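Local coordinates for protein threonine phosphate decarboxylase-like enzyme (Sulfurospirillum multivorans, PDB 6OUX) that decarboxylates L-serine O-phosphate to ethanolamine O-phosphate with the help of pyridoxal phosphate, supplying a building block for norcobamide biosynthesis, at residues P203-F214 / N235-F246. Numbering follows the deposited sequence.
Sequences PRIIIDESFIHF and NVIIVKSLSKDF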
loop_
_atom_site.group_PDB
_atom_site.type_symbol
_atom_site.label_atom_id
_atom_site.label_comp_id
_atom_site.label_asym_id
_atom_site.label_seq_id
_atom_site.Cartn_x
_atom_site.Cartn_y
_atom_site.Cartn_z
ATOM N N PRO A 203 15.981 -21.337 -12.058
ATOM C CA PRO A 203 14.557 -21.259 -11.947
ATOM C C PRO A 203 13.945 -19.823 -12.096
ATOM O O PRO A 203 12.946 -19.615 -12.801
ATOM C CB PRO A 203 14.318 -21.833 -10.567
ATOM C CG PRO A 203 15.397 -22.875 -10.418
ATOM C CD PRO A 203 16.552 -22.113 -10.945
ATOM N N ARG A 204 14.570 -18.836 -11.472
ATOM C CA ARG A 204 14.014 -17.479 -11.410
ATOM C C ARG A 204 15.117 -16.480 -11.591
ATOM O O ARG A 204 16.049 -16.456 -10.779
ATOM C CB ARG A 204 13.323 -17.234 -10.031
ATOM C CG ARG A 204 11.966 -17.951 -9.854
ATOM C CD ARG A 204 11.562 -17.946 -8.400
ATOM N NE ARG A 204 12.420 -18.851 -7.684
ATOM C CZ ARG A 204 12.237 -20.183 -7.666
ATOM N NH1 ARG A 204 11.217 -20.755 -8.306
ATOM N NH2 ARG A 204 13.082 -20.965 -7.011
ATOM N N ILE A 205 15.006 -15.653 -12.642
ATOM C CA ILE A 205 15.919 -14.574 -12.862
ATOM C C ILE A 205 15.063 -13.308 -12.812
ATOM O O ILE A 205 14.277 -13.046 -13.751
ATOM C CB ILE A 205 16.667 -14.682 -14.223
ATOM C CG1 ILE A 205 17.502 -15.982 -14.244
ATOM C CG2 ILE A 205 17.488 -13.409 -14.398
ATOM C CD1 ILE A 205 18.256 -16.207 -15.516
ATOM N N ILE A 206 15.201 -12.596 -11.694
ATOM C CA ILE A 206 14.441 -11.408 -11.380
ATOM C C ILE A 206 15.220 -10.229 -11.844
ATOM O O ILE A 206 16.395 -10.073 -11.481
ATOM C CB ILE A 206 14.219 -11.239 -9.869
ATOM C CG1 ILE A 206 13.292 -12.357 -9.371
ATOM C CG2 ILE A 206 13.648 -9.859 -9.594
ATOM C CD1 ILE A 206 13.389 -12.589 -7.890
ATOM N N ILE A 207 14.607 -9.420 -12.699
ATOM C CA ILE A 207 15.300 -8.251 -13.247
ATOM C C ILE A 207 14.493 -7.031 -12.880
ATOM O O ILE A 207 13.364 -6.835 -13.391
ATOM C CB ILE A 207 15.437 -8.318 -14.795
ATOM C CG1 ILE A 207 16.106 -9.621 -15.230
ATOM C CG2 ILE A 207 16.213 -7.114 -15.267
ATOM C CD1 ILE A 207 16.199 -9.901 -16.727
ATOM N N ASP A 208 15.082 -6.195 -12.040
ATOM C CA ASP A 208 14.532 -4.887 -11.664
ATOM C C ASP A 208 14.982 -3.817 -12.677
ATOM O O ASP A 208 16.155 -3.351 -12.662
ATOM C CB ASP A 208 14.898 -4.521 -10.231
ATOM C CG ASP A 208 14.317 -3.194 -9.790
ATOM O OD1 ASP A 208 13.610 -2.483 -10.536
ATOM O OD2 ASP A 208 14.604 -2.853 -8.629
ATOM N N GLU A 209 14.070 -3.462 -13.573
ATOM C CA GLU A 209 14.384 -2.433 -14.558
ATOM C C GLU A 209 13.793 -1.079 -14.208
ATOM O O GLU A 209 13.414 -0.311 -15.118
ATOM C CB GLU A 209 13.877 -2.876 -15.951
ATOM C CG GLU A 209 12.364 -3.066 -16.014
ATOM C CD GLU A 209 11.834 -3.079 -17.427
ATOM O OE1 GLU A 209 12.683 -3.135 -18.396
ATOM O OE2 GLU A 209 10.576 -3.096 -17.563
ATOM N N SER A 210 13.711 -0.790 -12.943
ATOM C CA SER A 210 13.043 0.443 -12.460
ATOM C C SER A 210 13.639 1.735 -13.050
ATOM O O SER A 210 12.956 2.780 -13.146
ATOM C CB SER A 210 13.045 0.508 -10.912
ATOM O OG SER A 210 12.138 -0.424 -10.315
ATOM N N PHE A 211 14.928 1.701 -13.371
ATOM C CA PHE A 211 15.600 2.873 -14.006
ATOM C C PHE A 211 15.811 2.848 -15.507
ATOM O O PHE A 211 16.565 3.699 -16.046
ATOM C CB PHE A 211 16.945 3.100 -13.264
ATOM C CG PHE A 211 16.750 3.206 -11.785
ATOM C CD1 PHE A 211 16.056 4.268 -11.267
ATOM C CD2 PHE A 211 17.135 2.194 -10.930
ATOM C CE1 PHE A 211 15.817 4.375 -9.915
ATOM C CE2 PHE A 211 16.853 2.273 -9.587
ATOM C CZ PHE A 211 16.216 3.370 -9.077
ATOM N N ILE A 212 15.219 1.880 -16.211
ATOM C CA ILE A 212 15.591 1.625 -17.597
ATOM C C ILE A 212 15.088 2.740 -18.553
ATOM O O ILE A 212 15.640 2.945 -19.613
ATOM C CB ILE A 212 15.109 0.237 -18.102
ATOM C CG1 ILE A 212 15.941 -0.204 -19.335
ATOM C CG2 ILE A 212 13.610 0.210 -18.351
ATOM C CD1 ILE A 212 15.763 -1.638 -19.737
ATOM N N HIS A 213 14.100 3.487 -18.126
ATOM C CA HIS A 213 13.577 4.637 -18.921
ATOM C C HIS A 213 14.632 5.762 -19.062
ATOM O O HIS A 213 14.502 6.618 -19.909
ATOM C CB HIS A 213 12.344 5.256 -18.225
ATOM C CG HIS A 213 11.047 4.647 -18.585
ATOM N ND1 HIS A 213 10.905 3.349 -19.047
ATOM C CD2 HIS A 213 9.790 5.148 -18.465
ATOM C CE1 HIS A 213 9.618 3.095 -19.208
ATOM N NE2 HIS A 213 8.929 4.174 -18.885
ATOM N N PHE A 214 15.665 5.769 -18.230
ATOM C CA PHE A 214 16.772 6.728 -18.269
ATOM C C PHE A 214 17.941 6.285 -19.089
ATOM O O PHE A 214 18.795 7.109 -19.364
ATOM C CB PHE A 214 17.195 7.126 -16.843
ATOM C CG PHE A 214 16.021 7.505 -15.997
ATOM C CD1 PHE A 214 15.240 8.602 -16.356
ATOM C CD2 PHE A 214 15.609 6.722 -14.957
ATOM C CE1 PHE A 214 14.111 8.917 -15.631
ATOM C CE2 PHE A 214 14.476 7.047 -14.209
ATOM C CZ PHE A 214 13.720 8.128 -14.571
ATOM N N ASN A 235 12.226 -18.261 -17.651
ATOM C CA ASN A 235 12.631 -18.103 -16.265
ATOM C C ASN A 235 12.748 -16.631 -15.804
ATOM O O ASN A 235 13.155 -16.395 -14.679
ATOM C CB ASN A 235 13.942 -18.824 -15.953
ATOM C CG ASN A 235 15.100 -18.275 -16.700
ATOM O OD1 ASN A 235 14.932 -17.536 -17.691
ATOM N ND2 ASN A 235 16.281 -18.743 -16.352
ATOM N N VAL A 236 12.448 -15.678 -16.678
ATOM C CA VAL A 236 12.542 -14.278 -16.331
ATOM C C VAL A 236 11.300 -13.735 -15.614
ATOM O O VAL A 236 10.153 -13.916 -16.068
ATOM C CB VAL A 236 12.930 -13.454 -17.554
ATOM C CG1 VAL A 236 12.750 -11.935 -17.349
ATOM C CG2 VAL A 236 14.385 -13.760 -17.893
ATOM N N ILE A 237 11.590 -12.947 -14.587
ATOM C CA ILE A 237 10.630 -12.086 -13.919
ATOM C C ILE A 237 11.112 -10.649 -14.022
ATOM O O ILE A 237 12.271 -10.351 -13.661
ATOM C CB ILE A 237 10.457 -12.468 -12.467
ATOM C CG1 ILE A 237 9.795 -13.833 -12.366
ATOM C CG2 ILE A 237 9.592 -11.465 -11.719
ATOM C CD1 ILE A 237 9.967 -14.539 -11.049
ATOM N N ILE A 238 10.267 -9.802 -14.598
ATOM C CA ILE A 238 10.584 -8.383 -14.704
ATOM C C ILE A 238 9.892 -7.642 -13.589
ATOM O O ILE A 238 8.691 -7.831 -13.331
ATOM C CB ILE A 238 10.130 -7.789 -16.069
ATOM C CG1 ILE A 238 10.779 -8.529 -17.237
ATOM C CG2 ILE A 238 10.417 -6.290 -16.147
ATOM C CD1 ILE A 238 12.306 -8.467 -17.279
ATOM N N VAL A 239 10.627 -6.764 -12.912
ATOM C CA VAL A 239 9.998 -5.921 -11.917
ATOM C C VAL A 239 10.333 -4.460 -12.214
ATOM O O VAL A 239 11.465 -4.162 -12.594
ATOM C CB VAL A 239 10.533 -6.267 -10.485
ATOM C CG1 VAL A 239 9.853 -5.402 -9.485
ATOM C CG2 VAL A 239 10.287 -7.694 -10.103
ATOM N N LYS A 240 9.380 -3.553 -11.991
ATOM C CA LYS A 240 9.572 -2.132 -12.381
ATOM C C LYS A 240 8.704 -1.220 -11.524
ATOM O O LYS A 240 7.498 -1.410 -11.419
ATOM C CB LYS A 240 9.284 -1.925 -13.880
ATOM C CG LYS A 240 9.489 -0.506 -14.326
ATOM C CD LYS A 240 9.688 -0.316 -15.821
ATOM C CE LYS A 240 10.022 1.130 -16.107
ATOM N NZ LYS A 240 8.871 1.960 -15.656
ATOM N N SER A 241 9.348 -0.220 -10.930
ATOM C CA SER A 241 8.679 0.847 -10.271
ATOM C C SER A 241 7.911 1.643 -11.305
ATOM O O SER A 241 8.329 1.766 -12.443
ATOM C CB SER A 241 9.672 1.703 -9.510
ATOM O OG SER A 241 9.024 2.885 -9.065
ATOM N N LEU A 242 6.746 2.122 -10.933
ATOM C CA LEU A 242 6.111 3.212 -11.700
ATOM C C LEU A 242 6.276 4.592 -11.056
ATOM O O LEU A 242 5.876 5.580 -11.666
ATOM C CB LEU A 242 4.636 2.918 -11.932
ATOM C CG LEU A 242 4.350 1.688 -12.782
ATOM C CD1 LEU A 242 2.864 1.347 -12.688
ATOM C CD2 LEU A 242 4.756 1.942 -14.234
ATOM N N SER A 243 6.944 4.670 -9.909
ATOM C CA SER A 243 7.103 5.916 -9.129
ATOM C C SER A 243 8.416 6.703 -9.402
ATOM O O SER A 243 8.457 7.939 -9.404
ATOM C CB SER A 243 6.854 5.566 -7.631
ATOM O OG SER A 243 5.518 4.930 -7.487
ATOM N N LYS A 244 9.483 6.018 -9.732
ATOM C CA LYS A 244 10.738 6.724 -9.930
ATOM C C LYS A 244 10.975 7.295 -11.334
ATOM O O LYS A 244 11.996 7.979 -11.564
ATOM C CB LYS A 244 11.888 5.832 -9.504
ATOM C CG LYS A 244 11.774 5.479 -8.028
ATOM C CD LYS A 244 12.633 4.293 -7.659
ATOM C CE LYS A 244 12.239 3.793 -6.284
ATOM N NZ LYS A 244 13.406 3.114 -5.658
ATOM N N ASP A 245 10.062 7.010 -12.267
ATOM C CA ASP A 245 10.156 7.557 -13.628
ATOM C C ASP A 245 8.917 8.397 -13.955
ATOM O O ASP A 245 9.036 9.597 -14.221
ATOM C CB ASP A 245 10.505 6.466 -14.674
ATOM C CG ASP A 245 9.534 5.273 -14.694
ATOM O OD1 ASP A 245 8.515 5.240 -13.978
ATOM O OD2 ASP A 245 9.805 4.332 -15.450
ATOM N N PHE A 246 7.722 7.801 -13.905
ATOM C CA PHE A 246 6.476 8.598 -14.057
ATOM C C PHE A 246 6.308 9.549 -12.858
ATOM O O PHE A 246 5.419 10.389 -12.876
ATOM C CB PHE A 246 5.230 7.730 -14.243
ATOM C CG PHE A 246 5.260 6.859 -15.484
ATOM C CD1 PHE A 246 4.894 7.375 -16.733
ATOM C CD2 PHE A 246 5.639 5.512 -15.413
ATOM C CE1 PHE A 246 4.917 6.567 -17.870
ATOM C CE2 PHE A 246 5.649 4.711 -16.543
ATOM C CZ PHE A 246 5.291 5.235 -17.774
HETATM O O HOH W 1 10.930 -17.742 -13.039
HETATM O O HOH W 2 10.532 3.914 -11.821
#
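Strands 204-208 and 236-241 run parallel at 21°, and their backbone hydrogen bonds alternate: I205 O takes I237 N, I207 N gives to I237 O at 2.7 Å, and I207 O takes V239 N. A last backbone bond, E209 N to V239 O, carries the pairing just past the first strand. On one face I206 CG2 lies alongside V239 CG2 at 4.0 Å; on the other, I207 CB rests 4.0 Å from I238 CD1, with V236 close by. These are neighbouring strands of a beta-alpha-beta unit, joined through helix 227-232, in the mainly parallel central sheet of an aminotransferase-like, PLP-dependent fold; strand 173-177 pairs with the far edge of 204-208. Past strand 204-208, side chains take over. S210 OG relays between the segments, accepting S241 N at 2.9 Å and donating to D208 OD1, whose syn lone pair it uses. The same D208 oxygen takes S210 N in an Asx turn, a double grip that restrains the carboxylate. K240 swings CG away from its own N (chi1 -179°), runs past E209 and bends at its end, bringing NZ 2.6 Å from D245 OD2 in a salt bridge. On the way CE sits over a face of the H213 ring, 4.0 Å from its centroid, a CH-pi contact. A methionine in place of K240 would probably leave D245 OD2 without its charged mate, the carboxylate then held through OD1 by F246 N. H213 also turns an edge toward the F246 face, while K244 CD meets F211 CE1 at 3.9 Å; the F211 side chain lies near N181, which probably binds substrate.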